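Local structure of putative pectin lyase (Geobacillus virus E2, 7CHU) at residues A[72-77]-A[112-117]; A[128-133]-A[170-175]; A[197-202]-A[218-223]. The protein serves as the trimeric tailspike of a thermophilic bacteriophage and probably recognises or cleaves a polysaccharide on the host surface. All coordinates share one frame; numbering follows the deposited sequence.

The three contacts lie in series along successive coils of a right-handed parallel beta-helix. Contact 1 pairs strands 75-76 and 113-117 where the solenoid begins. Contact 2, its centre about 12 Å away, brings the end of 128-133 to a corner in strand 169-175. About 11 Å farther on between centres, contact 3 joins strand 198-200 to strand 220-228. Contacts 2 and 3 touch directly, since Val172 and Ile174 pair through their backbone with Arg198 and Leu200; contacts 1 and 3 stay about 10 Å apart at their nearest atoms. All three also touch a second subunit, so the coils described here line the trimer interface.

Contact 1: A[72-77]-A[112-117]; sequences TIAVNV and GGIVYF
The first rung of the parallel beta-helix is laid down where Val75 and Asn76 pair with Val115 and Tyr116, the two strands running in the same direction with helix 91-99 in the connection between them. Three backbone hydrogen bonds hold the pair. Val75 N donates to Ile114 O, Tyr116 N returns a bond to Val75 O at 2.7 Å, and Val77 N reaches Tyr116 O at 3.1 Å. Beyond Ala74 the ladder stops, and a water takes over: it donates to Ile73 O and accepts from Ile114 N, filling in where the backbones have spread too far for a direct bond. In a solenoid of this kind a strand of one coil lies against its counterpart in the next, and here strand 135-139 continues the stack beyond 113-117. On the face carrying Asn76 and Tyr116, the two side chains run alongside each other. Both have CG anti to the backbone N, which sends them the same way, and ND2 of Asn76 comes to the edge of the phenol ring, 3.7 Å from Tyr116 CD2, with amide and ring planes 77° apart. That amide is fixed from outside the pair: OD1 accepts from Lys78 N, and ND2 donates to Thr72 OG1 of the third subunit. Just past the strand, Val77 CG1 does double duty. It sits 3.6 Å from Val115 CG1, the two valines crossing at about a right angle, and it makes a CH-pi contact with Phe117, 3.9 Å from the ring centroid and only 7° off the normal. Helix 91-99 covers this apolar cluster, with Ala97 against Val77, Ile98 against Val115 and Ile94 against Phe117.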
ATOM      1  N   THR A  72      23.787 -21.760 -14.413  1.00 26.96           N
ATOM      2  CA  THR A  72      22.344 -22.001 -14.408  1.00 25.83           C
ATOM      3  C   THR A  72      21.549 -20.851 -13.794  1.00 27.02           C
ATOM      4  O   THR A  72      20.312 -20.902 -13.795  1.00 25.76           O
ATOM      5  CB  THR A  72      21.997 -23.298 -13.659  1.00 25.04           C
ATOM      6  OG1 THR A  72      22.372 -23.181 -12.276  1.00 24.80           O
ATOM      7  CG2 THR A  72      22.678 -24.522 -14.312  1.00 29.08           C
ATOM      8  N   ILE A  73      22.229 -19.829 -13.267  1.00 26.20           N
ATOM      9  CA  ILE A  73      21.543 -18.711 -12.629  1.00 28.25           C
ATOM     10  C   ILE A  73      20.833 -17.843 -13.666  1.00 27.76           C
ATOM     11  O   ILE A  73      19.773 -17.277 -13.391  1.00 24.53           O
ATOM     12  CB  ILE A  73      22.543 -17.887 -11.799  1.00 27.77           C
ATOM     13  CG1 ILE A  73      23.278 -18.785 -10.815  1.00 29.19           C
ATOM     14  CG2 ILE A  73      21.822 -16.792 -11.028  1.00 31.29           C
ATOM     15  CD1 ILE A  73      22.520 -18.982  -9.516  1.00 31.19           C
ATOM     16  N   ALA A  74      21.398 -17.726 -14.868  1.00 23.59           N
ATOM     17  CA  ALA A  74      20.845 -16.826 -15.872  1.00 21.64           C
ATOM     18  C   ALA A  74      21.628 -16.976 -17.164  1.00 23.64           C
ATOM     19  O   ALA A  74      22.799 -17.367 -17.161  1.00 23.90           O
ATOM     20  CB  ALA A  74      20.885 -15.361 -15.408  1.00 18.14           C
ATOM     21  N   VAL A  75      20.956 -16.670 -18.271  1.00 18.97           N
ATOM     22  CA  VAL A  75      21.615 -16.478 -19.551  1.00 17.48           C
ATOM     23  C   VAL A  75      22.087 -15.034 -19.592  1.00 19.08           C
ATOM     24  O   VAL A  75      21.272 -14.111 -19.540  1.00 19.16           O
ATOM     25  CB  VAL A  75      20.675 -16.794 -20.717  1.00 19.95           C
ATOM     26  CG1 VAL A  75      21.378 -16.540 -22.038  1.00 20.81           C
ATOM     27  CG2 VAL A  75      20.207 -18.229 -20.622  1.00 25.58           C
ATOM     28  N   ASN A  76      23.399 -14.838 -19.675  1.00 16.44           N
ATOM     29  CA  ASN A  76      24.008 -13.519 -19.771  1.00 15.17           C
ATOM     30  C   ASN A  76      24.130 -13.138 -21.240  1.00 18.23           C
ATOM     31  O   ASN A  76      24.731 -13.884 -22.031  1.00 16.24           O
ATOM     32  CB  ASN A  76      25.383 -13.527 -19.086  1.00 14.22           C
ATOM     33  CG  ASN A  76      25.945 -12.132 -18.843  1.00 15.37           C
ATOM     34  OD1 ASN A  76      25.982 -11.313 -19.741  1.00 16.94           O
ATOM     35  ND2 ASN A  76      26.368 -11.853 -17.602  1.00 16.27           N
ATOM     36  N   VAL A  77      23.554 -11.990 -21.616  1.00 15.06           N
ATOM     37  CA  VAL A  77      23.624 -11.556 -23.013  1.00 12.85           C
ATOM     38  C   VAL A  77      25.071 -11.390 -23.469  1.00 17.26           C
ATOM     39  O   VAL A  77      25.359 -11.499 -24.661  1.00 15.57           O
ATOM     40  CB  VAL A  77      22.827 -10.247 -23.237  1.00 16.18           C
ATOM     41  CG1 VAL A  77      21.353 -10.464 -22.914  1.00 13.62           C
ATOM     42  CG2 VAL A  77      23.431  -9.085 -22.402  1.00 11.91           C
ATOM     43  N   GLY A 112      12.099 -22.005 -18.878  1.00 18.34           N
ATOM     44  CA  GLY A 112      12.246 -20.554 -18.870  1.00 19.65           C
ATOM     45  C   GLY A 112      13.503 -20.114 -18.143  1.00 20.52           C
ATOM     46  O   GLY A 112      14.472 -20.857 -18.021  1.00 17.50           O
ATOM     47  N   GLY A 113      13.486 -18.881 -17.658  1.00 17.79           N
ATOM     48  CA  GLY A 113      14.582 -18.400 -16.838  1.00 18.13           C
ATOM     49  C   GLY A 113      14.863 -16.929 -17.073  1.00 17.85           C
ATOM     50  O   GLY A 113      14.104 -16.227 -17.726  1.00 20.06           O
ATOM     51  N   ILE A 114      15.981 -16.472 -16.518  1.00 16.81           N
ATOM     52  CA  ILE A 114      16.373 -15.068 -16.571  1.00 16.35           C
ATOM     53  C   ILE A 114      17.312 -14.863 -17.747  1.00 15.53           C
ATOM     54  O   ILE A 114      18.218 -15.676 -17.978  1.00 13.05           O
ATOM     55  CB  ILE A 114      17.053 -14.621 -15.255  1.00 18.05           C
ATOM     56  CG1 ILE A 114      16.059 -14.605 -14.087  1.00 22.12           C
ATOM     57  CG2 ILE A 114      17.722 -13.248 -15.423  1.00 13.94           C
ATOM     58  CD1 ILE A 114      16.668 -14.073 -12.761  1.00 23.71           C
ATOM     59  N   VAL A 115      17.107 -13.768 -18.480  1.00 11.39           N
ATOM     60  CA  VAL A 115      18.088 -13.214 -19.404  1.00 12.09           C
ATOM     61  C   VAL A 115      18.686 -11.975 -18.747  1.00 15.58           C
ATOM     62  O   VAL A 115      17.991 -10.975 -18.522  1.00 14.03           O
ATOM     63  CB  VAL A 115      17.459 -12.861 -20.756  1.00 13.76           C
ATOM     64  CG1 VAL A 115      18.509 -12.168 -21.644  1.00 13.52           C
ATOM     65  CG2 VAL A 115      16.914 -14.121 -21.436  1.00 13.60           C
ATOM     66  N   TYR A 116      19.978 -12.017 -18.441  1.00 12.43           N
ATOM     67  CA  TYR A 116      20.596 -11.005 -17.600  1.00 13.86           C
ATOM     68  C   TYR A 116      21.430 -10.059 -18.449  1.00 15.71           C
ATOM     69  O   TYR A 116      22.227 -10.510 -19.284  1.00 14.43           O
ATOM     70  CB  TYR A 116      21.479 -11.646 -16.531  1.00 11.70           C
ATOM     71  CG  TYR A 116      22.152 -10.575 -15.716  1.00 13.37           C
ATOM     72  CD1 TYR A 116      21.417  -9.805 -14.823  1.00 14.53           C
ATOM     73  CD2 TYR A 116      23.502 -10.290 -15.882  1.00 16.32           C
ATOM     74  CE1 TYR A 116      22.030  -8.790 -14.068  1.00 17.42           C
ATOM     75  CE2 TYR A 116      24.117  -9.282 -15.144  1.00 19.12           C
ATOM     76  CZ  TYR A 116      23.382  -8.540 -14.241  1.00 17.21           C
ATOM     77  OH  TYR A 116      24.000  -7.536 -13.513  1.00 25.33           O
ATOM     78  N   PHE A 117      21.249  -8.757 -18.223  1.00 15.25           N
ATOM     79  CA  PHE A 117      21.948  -7.695 -18.960  1.00 15.22           C
ATOM     80  C   PHE A 117      22.893  -7.002 -17.984  1.00 13.60           C
ATOM     81  O   PHE A 117      22.419  -6.226 -17.134  1.00 16.33           O
ATOM     82  CB  PHE A 117      20.967  -6.654 -19.539  1.00 12.44           C
ATOM     83  CG  PHE A 117      20.002  -7.172 -20.570  1.00 12.33           C
ATOM     84  CD1 PHE A 117      19.001  -8.070 -20.232  1.00 12.96           C
ATOM     85  CD2 PHE A 117      20.046  -6.691 -21.865  1.00 12.28           C
ATOM     86  CE1 PHE A 117      18.112  -8.529 -21.188  1.00 11.95           C
ATOM     87  CE2 PHE A 117      19.156  -7.141 -22.842  1.00 11.55           C
ATOM     88  CZ  PHE A 117      18.188  -8.065 -22.502  1.00 12.01           C
TER
HETATM   89  O   HOH W   1      17.465 -18.596 -15.084  1.00 29.69           O

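Contact 2: A[128-133]-A[170-175]; sequences ITINKS and CFVGIE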
ATOM      1  N   ILE A 128      12.895  -6.161 -30.501  1.00 13.88           N
ATOM      2  CA  ILE A 128      13.313  -7.407 -29.861  1.00 15.65           C
ATOM      3  C   ILE A 128      12.076  -8.095 -29.306  1.00 16.83           C
ATOM      4  O   ILE A 128      11.315  -7.488 -28.547  1.00 16.23           O
ATOM      5  CB  ILE A 128      14.352  -7.144 -28.755  1.00 16.90           C
ATOM      6  CG1 ILE A 128      15.679  -6.680 -29.384  1.00 16.91           C
ATOM      7  CG2 ILE A 128      14.569  -8.408 -27.910  1.00 14.45           C
ATOM      8  CD1 ILE A 128      16.649  -6.088 -28.379  1.00 19.49           C
ATOM      9  N   THR A 129      11.890  -9.365 -29.646  1.00 15.78           N
ATOM     10  CA  THR A 129      10.649 -10.058 -29.342  1.00 17.26           C
ATOM     11  C   THR A 129      10.873 -11.140 -28.293  1.00 17.57           C
ATOM     12  O   THR A 129      11.864 -11.876 -28.334  1.00 15.14           O
ATOM     13  CB  THR A 129      10.042 -10.667 -30.616  1.00 20.64           C
ATOM     14  OG1 THR A 129      10.944 -11.641 -31.162  1.00 26.96           O
ATOM     15  CG2 THR A 129       9.785  -9.583 -31.668  1.00 16.35           C
ATOM     16  N   ILE A 130       9.933 -11.228 -27.362  1.00 16.66           N
ATOM     17  CA  ILE A 130       9.881 -12.263 -26.343  1.00 16.43           C
ATOM     18  C   ILE A 130       8.561 -12.994 -26.575  1.00 21.33           C
ATOM     19  O   ILE A 130       7.483 -12.441 -26.302  1.00 15.60           O
ATOM     20  CB  ILE A 130       9.952 -11.674 -24.923  1.00 16.44           C
ATOM     21  CG1 ILE A 130      11.261 -10.908 -24.710  1.00 17.95           C
ATOM     22  CG2 ILE A 130       9.891 -12.801 -23.882  1.00 14.93           C
ATOM     23  CD1 ILE A 130      11.265  -9.465 -25.157  1.00 13.87           C
ATOM     24  N   ASN A 131       8.628 -14.210 -27.115  1.00 17.90           N
ATOM     25  CA  ASN A 131       7.420 -14.920 -27.531  1.00 18.60           C
ATOM     26  C   ASN A 131       7.168 -16.184 -26.722  1.00 16.26           C
ATOM     27  O   ASN A 131       6.291 -16.975 -27.092  1.00 16.64           O
ATOM     28  CB  ASN A 131       7.472 -15.316 -29.015  1.00 23.21           C
ATOM     29  CG  ASN A 131       7.743 -14.153 -29.940  1.00 26.33           C
ATOM     30  OD1 ASN A 131       8.623 -14.248 -30.778  1.00 28.38           O
ATOM     31  ND2 ASN A 131       6.968 -13.059 -29.821  1.00 24.12           N
ATOM     32  N   LYS A 132       7.918 -16.422 -25.669  1.00 13.97           N
ATOM     33  CA  LYS A 132       7.757 -17.639 -24.887  1.00 17.20           C
ATOM     34  C   LYS A 132       7.582 -17.289 -23.417  1.00 13.91           C
ATOM     35  O   LYS A 132       8.077 -16.261 -22.953  1.00 14.58           O
ATOM     36  CB  LYS A 132       8.955 -18.572 -25.082  1.00 18.54           C
ATOM     37  CG  LYS A 132       9.041 -19.112 -26.511  1.00 23.81           C
ATOM     38  CD  LYS A 132      10.195 -20.079 -26.673  1.00 22.96           C
ATOM     39  CE  LYS A 132      10.300 -20.543 -28.118  1.00 31.70           C
ATOM     40  NZ  LYS A 132      11.461 -21.456 -28.316  1.00 28.32           N
ATOM     41  N   SER A 133       6.870 -18.157 -22.693  1.00 13.22           N
ATOM     42  CA  SER A 133       6.548 -17.928 -21.292  1.00 14.65           C
ATOM     43  C   SER A 133       7.781 -18.081 -20.397  1.00 18.15           C
ATOM     44  O   SER A 133       8.783 -18.710 -20.763  1.00 15.29           O
ATOM     45  CB  SER A 133       5.472 -18.910 -20.816  1.00 15.55           C
ATOM     46  OG  SER A 133       4.215 -18.586 -21.371  1.00 16.31           O
ATOM     47  N   CYS A 170       2.829 -16.305 -20.307  1.00 11.92           N
ATOM     48  CA  CYS A 170       2.714 -16.271 -18.851  1.00 16.12           C
ATOM     49  C   CYS A 170       4.052 -16.056 -18.151  1.00 16.22           C
ATOM     50  O   CYS A 170       5.105 -16.513 -18.613  1.00 12.32           O
ATOM     51  CB  CYS A 170       2.078 -17.557 -18.315  1.00 16.19           C
ATOM     52  SG  CYS A 170       0.432 -17.848 -18.945  1.00 26.71           S
ATOM     53  N   PHE A 171       3.984 -15.351 -17.016  1.00 16.64           N
ATOM     54  CA  PHE A 171       5.115 -15.205 -16.091  1.00 13.98           C
ATOM     55  C   PHE A 171       6.327 -14.556 -16.756  1.00 17.97           C
ATOM     56  O   PHE A 171       7.462 -14.982 -16.538  1.00 18.85           O
ATOM     57  CB  PHE A 171       5.510 -16.553 -15.490  1.00 17.91           C
ATOM     58  CG  PHE A 171       4.378 -17.277 -14.805  1.00 17.75           C
ATOM     59  CD1 PHE A 171       3.944 -16.879 -13.532  1.00 18.05           C
ATOM     60  CD2 PHE A 171       3.758 -18.355 -15.423  1.00 18.74           C
ATOM     61  CE1 PHE A 171       2.908 -17.554 -12.906  1.00 17.85           C
ATOM     62  CE2 PHE A 171       2.727 -19.049 -14.803  1.00 21.40           C
ATOM     63  CZ  PHE A 171       2.297 -18.648 -13.548  1.00 16.75           C
ATOM     64  N   VAL A 172       6.101 -13.540 -17.586  1.00 15.41           N
ATOM     65  CA  VAL A 172       7.197 -12.764 -18.166  1.00 13.82           C
ATOM     66  C   VAL A 172       7.419 -11.516 -17.321  1.00 15.69           C
ATOM     67  O   VAL A 172       6.595 -11.151 -16.484  1.00 15.07           O
ATOM     68  CB  VAL A 172       6.942 -12.396 -19.648  1.00 13.69           C
ATOM     69  CG1 VAL A 172       7.004 -13.648 -20.562  1.00 14.77           C
ATOM     70  CG2 VAL A 172       5.608 -11.664 -19.795  1.00 16.43           C
ATOM     71  N   GLY A 173       8.544 -10.847 -17.532  1.00 13.27           N
ATOM     72  CA  GLY A 173       8.790  -9.656 -16.734  1.00 12.46           C
ATOM     73  C   GLY A 173      10.064  -8.944 -17.132  1.00 14.07           C
ATOM     74  O   GLY A 173      10.881  -9.449 -17.916  1.00 11.04           O
ATOM     75  N   ILE A 174      10.201  -7.734 -16.580  1.00 12.09           N
ATOM     76  CA  ILE A 174      11.396  -6.910 -16.675  1.00 14.24           C
ATOM     77  C   ILE A 174      11.736  -6.462 -15.256  1.00 13.58           C
ATOM     78  O   ILE A 174      10.840  -6.106 -14.485  1.00 15.70           O
ATOM     79  CB  ILE A 174      11.179  -5.673 -17.588  1.00 14.92           C
ATOM     80  CG1 ILE A 174      10.765  -6.090 -19.017  1.00 15.14           C
ATOM     81  CG2 ILE A 174      12.433  -4.785 -17.613  1.00 13.18           C
ATOM     82  CD1 ILE A 174      10.501  -4.919 -19.941  1.00 15.59           C
ATOM     83  N   GLU A 175      13.025  -6.454 -14.918  1.00 13.23           N
ATOM     84  CA  GLU A 175      13.492  -5.970 -13.623  1.00 15.65           C
ATOM     85  C   GLU A 175      14.797  -5.214 -13.810  1.00 13.19           C
ATOM     86  O   GLU A 175      15.660  -5.636 -14.576  1.00 14.88           O
ATOM     87  CB  GLU A 175      13.720  -7.107 -12.608  1.00 14.75           C
ATOM     88  CG  GLU A 175      12.538  -8.021 -12.326  1.00 22.72           C
ATOM     89  CD  GLU A 175      12.965  -9.256 -11.506  1.00 29.15           C
ATOM     90  OE1 GLU A 175      13.882  -9.129 -10.669  1.00 35.01           O
ATOM     91  OE2 GLU A 175      12.414 -10.359 -11.710  1.00 27.28           O
TER
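Ser133 and Cys170 meet at the tight end of this contact, where a side-chain oxygen does the work of a backbone acceptor. Cys170 N donates to Ser133 OG at 2.9 Å, with 166° at the hydrogen, so the bond is nearly straight. The serine hydroxyl lies beside its own backbone N (chi1 -72°), and from there it meets the amide while CB packs 3.3 Å from Cys170 O; the serine thus lies against both polar atoms of the cysteine backbone. OG is also hydrogen-bonded to Asn106 O, which ties the loop around Asn106 to this corner, and Ser103 OG is bonded to Ser133 O. With polar partners on the hydroxyl and on the carbonyl, this buried serine is held at both ends. The setting is a corner of the parallel beta-helix: 128-130 has ended and the chain is passing through a loop towards strand 135-139, while strand 169-175 is interrupted at Phe171 and Val172, the positive phi of Phe171 (59°) marking the bend. Strand 128-130 pairs with 156-160, and the two segments of this contact meet only at one end. Away from the serine the fit slackens. Val172 CG1 lies 3.7 Å from Lys132 O and comes no nearer than 4.5 Å to Ile130 CG2, a grazing apolar approach. Both of these apolar residues find fuller company on strand 156-160, where Phe160 touches Ile130 and Val172 alike, and Ile194 of strand 187-195 also packs on Val172. Lys132 forms the solvent side. Its CB points away from 170-175, and the fully extended chain carries NZ outward, so that it is the lysine carbonyl, rather than the ammonium group, that faces the valine.

Contact 3: A[197-202]-A[218-223]; sequences GRFLDF and WDTNII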
ATOM      1  N   GLY A 197       2.306 -11.529 -15.291  1.00 13.08           N
ATOM      2  CA  GLY A 197       3.567 -10.826 -15.408  1.00 14.32           C
ATOM      3  C   GLY A 197       4.020 -10.250 -14.075  1.00 16.19           C
ATOM      4  O   GLY A 197       3.210  -9.899 -13.207  1.00 12.75           O
ATOM      5  N   ARG A 198       5.343 -10.163 -13.921  1.00 14.68           N
ATOM      6  CA  ARG A 198       5.973  -9.621 -12.717  1.00 17.19           C
ATOM      7  C   ARG A 198       7.081  -8.654 -13.131  1.00 15.22           C
ATOM      8  O   ARG A 198       8.135  -9.083 -13.604  1.00 15.35           O
ATOM      9  CB  ARG A 198       6.542 -10.744 -11.841  1.00 16.48           C
ATOM     10  CG  ARG A 198       5.483 -11.684 -11.218  1.00 19.03           C
ATOM     11  CD  ARG A 198       4.550 -10.939 -10.297  1.00 17.18           C
ATOM     12  NE  ARG A 198       3.701 -11.797  -9.468  1.00 15.28           N
ATOM     13  CZ  ARG A 198       2.433 -12.091  -9.735  1.00 19.49           C
ATOM     14  NH1 ARG A 198       1.830 -11.606 -10.839  1.00 16.93           N
ATOM     15  NH2 ARG A 198       1.746 -12.863  -8.894  1.00 16.92           N
ATOM     16  N   PHE A 199       6.863  -7.361 -12.925  1.00 12.85           N
ATOM     17  CA  PHE A 199       7.810  -6.321 -13.302  1.00 14.72           C
ATOM     18  C   PHE A 199       8.247  -5.562 -12.045  1.00 16.25           C
ATOM     19  O   PHE A 199       7.421  -5.284 -11.164  1.00 15.98           O
ATOM     20  CB  PHE A 199       7.185  -5.344 -14.325  1.00 15.32           C
ATOM     21  CG  PHE A 199       6.782  -5.983 -15.638  1.00 15.08           C
ATOM     22  CD1 PHE A 199       5.680  -6.825 -15.716  1.00 13.95           C
ATOM     23  CD2 PHE A 199       7.501  -5.722 -16.795  1.00 13.63           C
ATOM     24  CE1 PHE A 199       5.309  -7.420 -16.924  1.00 14.15           C
ATOM     25  CE2 PHE A 199       7.136  -6.303 -18.018  1.00 14.64           C
ATOM     26  CZ  PHE A 199       6.043  -7.155 -18.085  1.00 16.03           C
ATOM     27  N   LEU A 200       9.540  -5.231 -11.949  1.00 16.60           N
ATOM     28  CA  LEU A 200      10.044  -4.534 -10.755  1.00 14.44           C
ATOM     29  C   LEU A 200      11.100  -3.504 -11.132  1.00 13.90           C
ATOM     30  O   LEU A 200      12.093  -3.845 -11.778  1.00 14.63           O
ATOM     31  CB  LEU A 200      10.631  -5.534  -9.740  1.00 12.94           C
ATOM     32  CG  LEU A 200      11.257  -4.942  -8.460  1.00 18.86           C
ATOM     33  CD1 LEU A 200      10.201  -4.206  -7.616  1.00 15.93           C
ATOM     34  CD2 LEU A 200      11.971  -6.032  -7.623  1.00 25.40           C
ATOM     35  N   ASP A 201      10.921  -2.261 -10.687  1.00 15.70           N
ATOM     36  CA  ASP A 201      11.964  -1.228 -10.774  1.00 13.92           C
ATOM     37  C   ASP A 201      12.583  -1.175 -12.178  1.00 16.99           C
ATOM     38  O   ASP A 201      13.736  -1.547 -12.405  1.00 16.14           O
ATOM     39  CB  ASP A 201      13.055  -1.480  -9.724  1.00 16.63           C
ATOM     40  CG  ASP A 201      12.536  -1.336  -8.281  1.00 20.00           C
ATOM     41  OD1 ASP A 201      11.506  -0.643  -8.059  1.00 18.27           O
ATOM     42  OD2 ASP A 201      13.174  -1.924  -7.367  1.00 22.30           O
ATOM     43  N   PHE A 202      11.778  -0.754 -13.137  1.00 14.19           N
ATOM     44  CA  PHE A 202      12.297  -0.572 -14.482  1.00 15.88           C
ATOM     45  C   PHE A 202      11.784   0.748 -15.016  1.00 17.07           C
ATOM     46  O   PHE A 202      10.763   1.255 -14.550  1.00 15.20           O
ATOM     47  CB  PHE A 202      11.951  -1.745 -15.405  1.00 15.33           C
ATOM     48  CG  PHE A 202      10.530  -1.746 -15.958  1.00 15.15           C
ATOM     49  CD1 PHE A 202       9.474  -2.170 -15.194  1.00 18.90           C
ATOM     50  CD2 PHE A 202      10.284  -1.407 -17.277  1.00 17.16           C
ATOM     51  CE1 PHE A 202       8.188  -2.220 -15.719  1.00 16.68           C
ATOM     52  CE2 PHE A 202       9.009  -1.466 -17.804  1.00 19.23           C
ATOM     53  CZ  PHE A 202       7.954  -1.872 -17.016  1.00 18.23           C
ATOM     54  N   TRP A 218      -3.521  -9.620 -18.288  1.00 13.74           N
ATOM     55  CA  TRP A 218      -4.204 -10.071 -17.084  1.00 13.94           C
ATOM     56  C   TRP A 218      -3.227 -10.295 -15.935  1.00 14.28           C
ATOM     57  O   TRP A 218      -2.118 -10.810 -16.137  1.00 14.08           O
ATOM     58  CB  TRP A 218      -4.939 -11.381 -17.316  1.00 14.91           C
ATOM     59  CG  TRP A 218      -5.894 -11.395 -18.448  1.00 17.55           C
ATOM     60  CD1 TRP A 218      -6.376 -10.319 -19.147  1.00 15.88           C
ATOM     61  CD2 TRP A 218      -6.539 -12.551 -18.991  1.00 17.81           C
ATOM     62  NE1 TRP A 218      -7.271 -10.743 -20.092  1.00 18.70           N
ATOM     63  CE2 TRP A 218      -7.373 -12.110 -20.032  1.00 20.73           C
ATOM     64  CE3 TRP A 218      -6.472 -13.921 -18.709  1.00 22.62           C
ATOM     65  CZ2 TRP A 218      -8.148 -12.990 -20.796  1.00 21.75           C
ATOM     66  CZ3 TRP A 218      -7.233 -14.807 -19.488  1.00 24.77           C
ATOM     67  CH2 TRP A 218      -8.058 -14.336 -20.509  1.00 22.67           C
ATOM     68  N   ASP A 219      -3.657  -9.944 -14.727  1.00 14.28           N
ATOM     69  CA  ASP A 219      -3.037 -10.432 -13.480  1.00 14.39           C
ATOM     70  C   ASP A 219      -1.540 -10.141 -13.430  1.00 13.35           C
ATOM     71  O   ASP A 219      -0.713 -11.020 -13.172  1.00 14.08           O
ATOM     72  CB  ASP A 219      -3.298 -11.928 -13.294  1.00 13.07           C
ATOM     73  CG  ASP A 219      -4.790 -12.277 -13.214  1.00 17.73           C
ATOM     74  OD1 ASP A 219      -5.474 -11.823 -12.277  1.00 19.20           O
ATOM     75  OD2 ASP A 219      -5.291 -13.056 -14.054  1.00 18.99           O
ATOM     76  N   THR A 220      -1.180  -8.889 -13.679  1.00 14.68           N
ATOM     77  CA  THR A 220       0.221  -8.508 -13.788  1.00 13.72           C
ATOM     78  C   THR A 220       0.567  -7.415 -12.782  1.00 14.47           C
ATOM     79  O   THR A 220      -0.123  -6.392 -12.703  1.00 11.65           O
ATOM     80  CB  THR A 220       0.485  -8.093 -15.246  1.00 14.67           C
ATOM     81  OG1 THR A 220       0.351  -9.277 -16.036  1.00 14.24           O
ATOM     82  CG2 THR A 220       1.867  -7.510 -15.442  1.00 11.24           C
ATOM     83  N   ASN A 221       1.623  -7.649 -11.998  1.00 15.10           N
ATOM     84  CA  ASN A 221       2.097  -6.711 -10.983  1.00 13.48           C
ATOM     85  C   ASN A 221       3.256  -5.891 -11.530  1.00 14.07           C
ATOM     86  O   ASN A 221       4.210  -6.444 -12.094  1.00 13.03           O
ATOM     87  CB  ASN A 221       2.569  -7.427  -9.718  1.00 15.50           C
ATOM     88  CG  ASN A 221       1.460  -8.133  -8.993  1.00 15.60           C
ATOM     89  OD1 ASN A 221       0.283  -7.875  -9.230  1.00 14.89           O
ATOM     90  ND2 ASN A 221       1.830  -9.038  -8.099  1.00 12.43           N
ATOM     91  N   ILE A 222       3.184  -4.583 -11.335  1.00 13.81           N
ATOM     92  CA  ILE A 222       4.196  -3.649 -11.810  1.00 15.75           C
ATOM     93  C   ILE A 222       4.557  -2.747 -10.642  1.00 15.64           C
ATOM     94  O   ILE A 222       3.771  -1.873 -10.265  1.00 14.25           O
ATOM     95  CB  ILE A 222       3.704  -2.833 -13.016  1.00 19.17           C
ATOM     96  CG1 ILE A 222       3.357  -3.781 -14.173  1.00 15.59           C
ATOM     97  CG2 ILE A 222       4.765  -1.794 -13.442  1.00 15.94           C
ATOM     98  CD1 ILE A 222       2.534  -3.128 -15.269  1.00 20.58           C
ATOM     99  N   ILE A 223       5.740  -2.957 -10.066  1.00 14.47           N
ATOM    100  CA  ILE A 223       6.186  -2.271  -8.860  1.00 14.70           C
ATOM    101  C   ILE A 223       7.339  -1.348  -9.221  1.00 13.16           C
ATOM    102  O   ILE A 223       8.300  -1.781  -9.853  1.00 13.12           O
ATOM    103  CB  ILE A 223       6.604  -3.291  -7.777  1.00 12.28           C
ATOM    104  CG1 ILE A 223       5.459  -4.264  -7.483  1.00 12.56           C
ATOM    105  CG2 ILE A 223       7.085  -2.597  -6.482  1.00 11.54           C
ATOM    106  CD1 ILE A 223       5.898  -5.442  -6.593  1.00 22.48           C
TER
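Gly197 and Thr220 open a parallel ladder between neighbouring coils of the beta-helix, where the axes of the short strands 198-200 and 220-223 approach to 4.8 Å and their directions differ by only 3°. Asn221 N donates to Gly197 O, Phe199 N to Asn221 O, Ile223 N to Phe199 O, and Asp201 N to Ile223 O at 2.8 Å. At the start a hydroxyl replaces a carbonyl: Gly197 N gives its hydrogen to Thr220 OG1 at 3.1 Å, and OG1 passes its own to Trp218 O. Gly197 O has two donors, since Arg198 NH1 also reaches it, in the guanidinium plane, from the face opposite Asn221 N. With the arginine chain bent at chi2 (-62°), Asn221 ND2 lies over the centre of one guanidinium face, 3.5 Å from Arg198 CZ, the planes 22° apart. That ND2 also makes a weak hydrogen bond to Ala257 O of the second subunit. The remaining arginine nitrogens bind the same subunit, NE in a salt bridge with its Asp201 and NH2 to its Gly224 O. Asp201 of this chain receives on OD1 the NE of Arg198 of the third subunit and on OD2 Lys176 NZ, while Asp219 OD1 bridges to Lys288 of the second subunit. On the face opposite Arg198 and Asn221 lies the Phe199 side chain, whose CE1 stands 3.7 Å from Thr220 CG2.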